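Local coordinates for protein methanogen homoaconitase large subunit (Methanocaldococcus jannaschii, PDB 4KP2) that catalyses, with its small subunit and a [4Fe-4S] cluster, the reversible dehydration of (R)-homocitrate to cis-homoaconitate and the hydration of that intermediate to homoisocitrate, at residues 394-399 / 414-419; 401-406 / 425-430. One frame throughout, in Å; residues are numbered along the deposited sequence.

Contact 1 (394-399 / 414-419); sequences LAEGEI and HINSYI
Ile399 pairs with Tyr418 in a parallel beta bridge, their CA atoms 4.6 Å apart, and the two chains enter it through a type II turn (Ala395 to Glu398) and a type I turn (His414 to Ser417). This is the start of strands 399-402 and 418-421, neighbours in a five-stranded parallel sheet of the alpha-beta-alpha sandwich of the aconitase family. At the bridge, Tyr418 N donates an almost straight bond of 3.0 Å to Glu398 O. Next to it, Gly397 N bonds to Asn416 O from well above the carbonyl plane, and farther back His414 N makes a weak bond with Leu394 O.

The side chain of Glu396 is extended, with CG anti to the backbone N (chi1 -176°), and this lays it across the His414 ring. CB of Glu396 sits over the centre of the His414 ring in a CH-pi contact, 3.5 Å from the centroid, and the carboxylate follows, stacked at only 14° to the ring plane. The imidazole is steadied at its edge, where His414 ND1 accepts a hydrogen bond from Asn416 N, in the ring plane, at 3.0 Å. Asn416 runs alongside Glu396, and its ND2 donates a hydrogen bond of 3.1 Å to OE2 of Glu396, arriving from above the carboxylate plane. Glu94 of the second subunit bonds to Glu396 N, and Val90 of that subunit packs on His414, so the turns also border the subunit interface.

Near the bridge, CD1 of Leu394 lies 3.6 Å from Tyr418 O. On the side of the sheet shared by Ile399 and Tyr418, CG1 of Ile399, anti to its own carbonyl carbon (chi1 -61°), rests 3.7 Å from CB of Tyr418.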
loop_
_atom_site.group_PDB
_atom_site.type_symbol
_atom_site.label_atom_id
_atom_site.label_comp_id
_atom_site.label_asym_id
_atom_site.label_seq_id
_atom_site.Cartn_x
_atom_site.Cartn_y
_atom_site.Cartn_z
ATOM N N LEU A 394 -11.965 2.139 8.838
ATOM C CA LEU A 394 -12.692 1.340 9.817
ATOM C C LEU A 394 -14.181 1.271 9.504
ATOM O O LEU A 394 -14.744 2.186 8.905
ATOM C CB LEU A 394 -12.504 1.918 11.219
ATOM C CG LEU A 394 -11.080 1.984 11.762
ATOM C CD1 LEU A 394 -11.089 2.623 13.138
ATOM C CD2 LEU A 394 -10.475 0.594 11.814
ATOM N N ALA A 395 -14.814 0.181 9.924
ATOM C CA ALA A 395 -16.254 0.025 9.772
ATOM C C ALA A 395 -16.949 0.362 11.084
ATOM O O ALA A 395 -16.303 0.749 12.058
ATOM C CB ALA A 395 -16.593 -1.390 9.340
ATOM N N GLU A 396 -18.269 0.210 11.106
ATOM C CA GLU A 396 -19.051 0.534 12.292
ATOM C C GLU A 396 -18.804 -0.459 13.422
ATOM O O GLU A 396 -18.985 -1.665 13.254
ATOM C CB GLU A 396 -20.542 0.585 11.955
ATOM C CG GLU A 396 -21.414 1.018 13.119
ATOM C CD GLU A 396 -22.867 1.184 12.729
ATOM O OE1 GLU A 396 -23.222 0.828 11.586
ATOM O OE2 GLU A 396 -23.652 1.674 13.567
ATOM N N GLY A 397 -18.389 0.058 14.574
ATOM C CA GLY A 397 -18.133 -0.769 15.738
ATOM C C GLY A 397 -16.749 -1.385 15.723
ATOM O O GLY A 397 -16.409 -2.193 16.586
ATOM N N GLU A 398 -15.946 -0.999 14.738
ATOM C CA GLU A 398 -14.603 -1.542 14.590
ATOM C C GLU A 398 -13.583 -0.704 15.357
ATOM O O GLU A 398 -13.614 0.527 15.307
ATOM C CB GLU A 398 -14.230 -1.631 13.110
ATOM C CG GLU A 398 -12.964 -2.417 12.832
ATOM C CD GLU A 398 -12.874 -2.875 11.392
ATOM O OE1 GLU A 398 -13.759 -2.504 10.592
ATOM O OE2 GLU A 398 -11.922 -3.613 11.062
ATOM N N ILE A 399 -12.682 -1.378 16.065
ATOM C CA ILE A 399 -11.703 -0.704 16.911
ATOM C C ILE A 399 -10.290 -0.809 16.344
ATOM O O ILE A 399 -9.857 -1.882 15.921
ATOM C CB ILE A 399 -11.723 -1.277 18.344
ATOM C CG1 ILE A 399 -13.093 -1.060 18.986
ATOM C CG2 ILE A 399 -10.638 -0.641 19.197
ATOM C CD1 ILE A 399 -13.171 -1.515 20.425
ATOM N N HIS A 414 -15.969 5.138 9.794
ATOM C CA HIS A 414 -17.332 5.238 10.302
ATOM C C HIS A 414 -17.384 6.071 11.576
ATOM O O HIS A 414 -16.463 6.031 12.391
ATOM C CB HIS A 414 -17.900 3.843 10.563
ATOM C CG HIS A 414 -19.396 3.786 10.554
ATOM N ND1 HIS A 414 -20.165 4.231 11.607
ATOM C CD2 HIS A 414 -20.263 3.329 9.621
ATOM C CE1 HIS A 414 -21.443 4.054 11.321
ATOM N NE2 HIS A 414 -21.529 3.508 10.122
ATOM N N ILE A 415 -18.467 6.824 11.739
ATOM C CA ILE A 415 -18.621 7.714 12.886
ATOM C C ILE A 415 -18.764 6.934 14.195
ATOM O O ILE A 415 -18.531 7.471 15.278
ATOM C CB ILE A 415 -19.826 8.667 12.696
ATOM C CG1 ILE A 415 -19.745 9.846 13.669
ATOM C CG2 ILE A 415 -21.142 7.913 12.838
ATOM C CD1 ILE A 415 -18.503 10.686 13.502
ATOM N N ASN A 416 -19.133 5.663 14.089
ATOM C CA ASN A 416 -19.293 4.815 15.264
ATOM C C ASN A 416 -18.117 3.863 15.452
ATOM O O ASN A 416 -18.240 2.836 16.119
ATOM C CB ASN A 416 -20.606 4.035 15.190
ATOM C CG ASN A 416 -21.819 4.942 15.141
ATOM O OD1 ASN A 416 -21.818 6.031 15.715
ATOM N ND2 ASN A 416 -22.864 4.496 14.454
ATOM N N SER A 417 -16.981 4.212 14.858
ATOM C CA SER A 417 -15.764 3.423 15.006
ATOM C C SER A 417 -14.926 3.958 16.163
ATOM O O SER A 417 -15.161 5.066 16.649
ATOM C CB SER A 417 -14.952 3.435 13.712
ATOM O OG SER A 417 -14.648 4.760 13.310
ATOM N N TYR A 418 -13.948 3.172 16.602
ATOM C CA TYR A 418 -13.151 3.537 17.767
ATOM C C TYR A 418 -11.653 3.461 17.495
ATOM O O TYR A 418 -11.185 2.586 16.766
ATOM C CB TYR A 418 -13.515 2.651 18.957
ATOM C CG TYR A 418 -14.987 2.671 19.297
ATOM C CD1 TYR A 418 -15.509 3.629 20.156
ATOM C CD2 TYR A 418 -15.858 1.734 18.754
ATOM C CE1 TYR A 418 -16.855 3.651 20.468
ATOM C CE2 TYR A 418 -17.204 1.748 19.060
ATOM C CZ TYR A 418 -17.697 2.708 19.917
ATOM O OH TYR A 418 -19.038 2.723 20.222
ATOM N N ILE A 419 -10.909 4.387 18.093
ATOM C CA ILE A 419 -9.463 4.456 17.918
ATOM C C ILE A 419 -8.756 4.521 19.268
ATOM O O ILE A 419 -9.198 5.223 20.174
ATOM C CB ILE A 419 -9.058 5.690 17.086
ATOM C CG1 ILE A 419 -9.787 5.694 15.742
ATOM C CG2 ILE A 419 -7.549 5.733 16.872
ATOM C CD1 ILE A 419 -9.462 6.892 14.884
#

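Contact 2 (401-406 / 425-430); sequences LSTTNR and KIAAIS
One methyl group of Leu401 makes most of this contact: CD2 reaches helix 424-433 and lies 3.7 Å from CA of Ala427 and 3.6 Å from CB of Ser430. The Leu401 side chain gets there by setting CG anti to the backbone N (chi1 178°), which carries the branch out from strand 399-402 to the helix surface. Thr403, just past the strand end, adds a second apolar touch, its CG2 packing 4.0 Å from CB of Ala427. No hydrogen bond joins the two segments; the fit is wholly van der Waals and buried.

Ser430 OG is bonded both within its helix and beyond it. It donates to Ile426 O over 2.8 Å, while Ser430 N reaches the same oxygen from the opposite face of the carbonyl plane, so two donors grip one acceptor a turn back. OG also bonds to Thr437 N, which ties the chain beyond the helix to this last part of it. With an alanine here, OG would be gone, and Thr437 N is likely to lose its mate and Ile426 O the second of its two donors.

Thr403 is held by OG1 bonded to Gly321 N and by its carbonyl oxygen bonded to Lys190 NZ. Val318 and Ile320 of strand 317-320 also touch Ala427, and helix 328-338 packs on Ala428 and Ile429. The strand ends close to the cluster site, the Thr403 side chain being about 9 Å from those of Cys323 and Cys386, both predicted cluster ligands. Such packing of a helix against the parallel sheet is characteristic of the alpha-beta-alpha sandwich of the aconitase family.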
loop_
_atom_site.group_PDB
_atom_site.type_symbol
_atom_site.label_atom_id
_atom_site.label_comp_id
_atom_site.label_asym_id
_atom_site.label_seq_id
_atom_site.Cartn_x
_atom_site.Cartn_y
_atom_site.Cartn_z
ATOM N N LEU A 401 -6.100 0.194 17.036
ATOM C CA LEU A 401 -5.014 0.675 17.880
ATOM C C LEU A 401 -3.914 1.247 16.997
ATOM O O LEU A 401 -3.254 0.512 16.261
ATOM C CB LEU A 401 -4.457 -0.455 18.745
ATOM C CG LEU A 401 -3.276 -0.075 19.640
ATOM C CD1 LEU A 401 -3.686 0.983 20.649
ATOM C CD2 LEU A 401 -2.717 -1.295 20.344
ATOM N N SER A 402 -3.717 2.558 17.071
ATOM C CA SER A 402 -2.789 3.233 16.172
ATOM C C SER A 402 -1.633 3.915 16.896
ATOM O O SER A 402 -1.712 4.202 18.090
ATOM C CB SER A 402 -3.536 4.258 15.315
ATOM O OG SER A 402 -2.646 4.939 14.452
ATOM N N THR A 403 -0.557 4.166 16.158
ATOM C CA THR A 403 0.589 4.896 16.683
ATOM C C THR A 403 0.539 6.344 16.214
ATOM O O THR A 403 1.517 7.079 16.332
ATOM C CB THR A 403 1.920 4.267 16.237
ATOM O OG1 THR A 403 2.006 4.291 14.808
ATOM C CG2 THR A 403 2.023 2.832 16.726
ATOM N N THR A 404 -0.612 6.742 15.678
ATOM C CA THR A 404 -0.818 8.109 15.214
ATOM C C THR A 404 -1.035 9.073 16.376
ATOM O O THR A 404 -0.818 8.726 17.536
ATOM C CB THR A 404 -2.019 8.209 14.253
ATOM O OG1 THR A 404 -3.149 7.540 14.824
ATOM C CG2 THR A 404 -1.685 7.576 12.912
ATOM N N ASN A 405 -1.479 10.283 16.052
ATOM C CA ASN A 405 -1.668 11.320 17.058
ATOM C C ASN A 405 -3.115 11.786 17.193
ATOM O O ASN A 405 -3.458 12.490 18.145
ATOM C CB ASN A 405 -0.752 12.511 16.771
ATOM C CG ASN A 405 -0.714 12.876 15.300
ATOM O OD1 ASN A 405 -1.688 12.680 14.575
ATOM N ND2 ASN A 405 0.418 13.403 14.853
ATOM N N ARG A 406 -3.960 11.395 16.243
ATOM C CA ARG A 406 -5.375 11.749 16.297
ATOM C C ARG A 406 -6.222 10.619 16.874
ATOM O O ARG A 406 -5.907 9.441 16.703
ATOM C CB ARG A 406 -5.895 12.154 14.918
ATOM C CG ARG A 406 -5.937 13.657 14.694
ATOM C CD ARG A 406 -4.564 14.215 14.366
ATOM N NE ARG A 406 -4.170 13.902 12.996
ATOM C CZ ARG A 406 -4.482 14.651 11.943
ATOM N NH1 ARG A 406 -5.193 15.759 12.104
ATOM N NH2 ARG A 406 -4.083 14.293 10.730
ATOM N N LYS A 425 5.512 -0.593 20.477
ATOM C CA LYS A 425 5.687 -1.771 21.315
ATOM C C LYS A 425 4.341 -2.396 21.664
ATOM O O LYS A 425 4.099 -3.568 21.377
ATOM C CB LYS A 425 6.431 -1.400 22.596
ATOM C CG LYS A 425 6.478 -2.510 23.629
ATOM C CD LYS A 425 7.041 -1.997 24.944
ATOM C CE LYS A 425 7.013 -3.071 26.018
ATOM N NZ LYS A 425 7.439 -2.534 27.342
ATOM N N ILE A 426 3.471 -1.600 22.278
ATOM C CA ILE A 426 2.144 -2.061 22.669
ATOM C C ILE A 426 1.300 -2.409 21.446
ATOM O O ILE A 426 0.515 -3.358 21.471
ATOM C CB ILE A 426 1.416 -0.999 23.519
ATOM C CG1 ILE A 426 2.273 -0.603 24.722
ATOM C CG2 ILE A 426 0.061 -1.510 23.983
ATOM C CD1 ILE A 426 1.627 0.427 25.618
ATOM N N ALA A 427 1.474 -1.640 20.377
ATOM C CA ALA A 427 0.739 -1.869 19.137
ATOM C C ALA A 427 1.065 -3.234 18.543
ATOM O O ALA A 427 0.180 -3.945 18.068
ATOM C CB ALA A 427 1.037 -0.767 18.132
ATOM N N ALA A 428 2.342 -3.597 18.577
ATOM C CA ALA A 428 2.785 -4.882 18.051
ATOM C C ALA A 428 2.275 -6.035 18.908
ATOM O O ALA A 428 1.774 -7.031 18.388
ATOM C CB ALA A 428 4.302 -4.923 17.954
ATOM N N ILE A 429 2.406 -5.890 20.223
ATOM C CA ILE A 429 1.974 -6.916 21.164
ATOM C C ILE A 429 0.466 -7.145 21.086
ATOM O O ILE A 429 -0.001 -8.285 21.085
ATOM C CB ILE A 429 2.361 -6.548 22.610
ATOM C CG1 ILE A 429 3.878 -6.405 22.733
ATOM C CG2 ILE A 429 1.851 -7.595 23.586
ATOM C CD1 ILE A 429 4.332 -5.950 24.105
ATOM N N SER A 430 -0.291 -6.055 21.011
ATOM C CA SER A 430 -1.745 -6.140 20.940
ATOM C C SER A 430 -2.208 -6.754 19.621
ATOM O O SER A 430 -3.279 -7.358 19.551
ATOM C CB SER A 430 -2.377 -4.762 21.131
ATOM O OG SER A 430 -1.979 -4.189 22.365
#

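From the N-terminal side, the chain enters contact 1 at 394-399, continues almost directly into contact 2 at 401-406, returns to contact 1 at 414-419 and ends in contact 2 at 425-430. The segments alternate, so the contacts cross rather than nest. Contact 1 closes the excursion through strand 399-402 and the loop after it, returning at the start of strand 418-421, and brings these neighbours into register at their beginnings. Contact 2 closes a longer path, through strand 418-421 and on to helix 424-433, which it seats against the sheet. Their centres are 16 Å apart, yet they touch where CG2 of Ile419 packs 4.1 Å from Arg406 O.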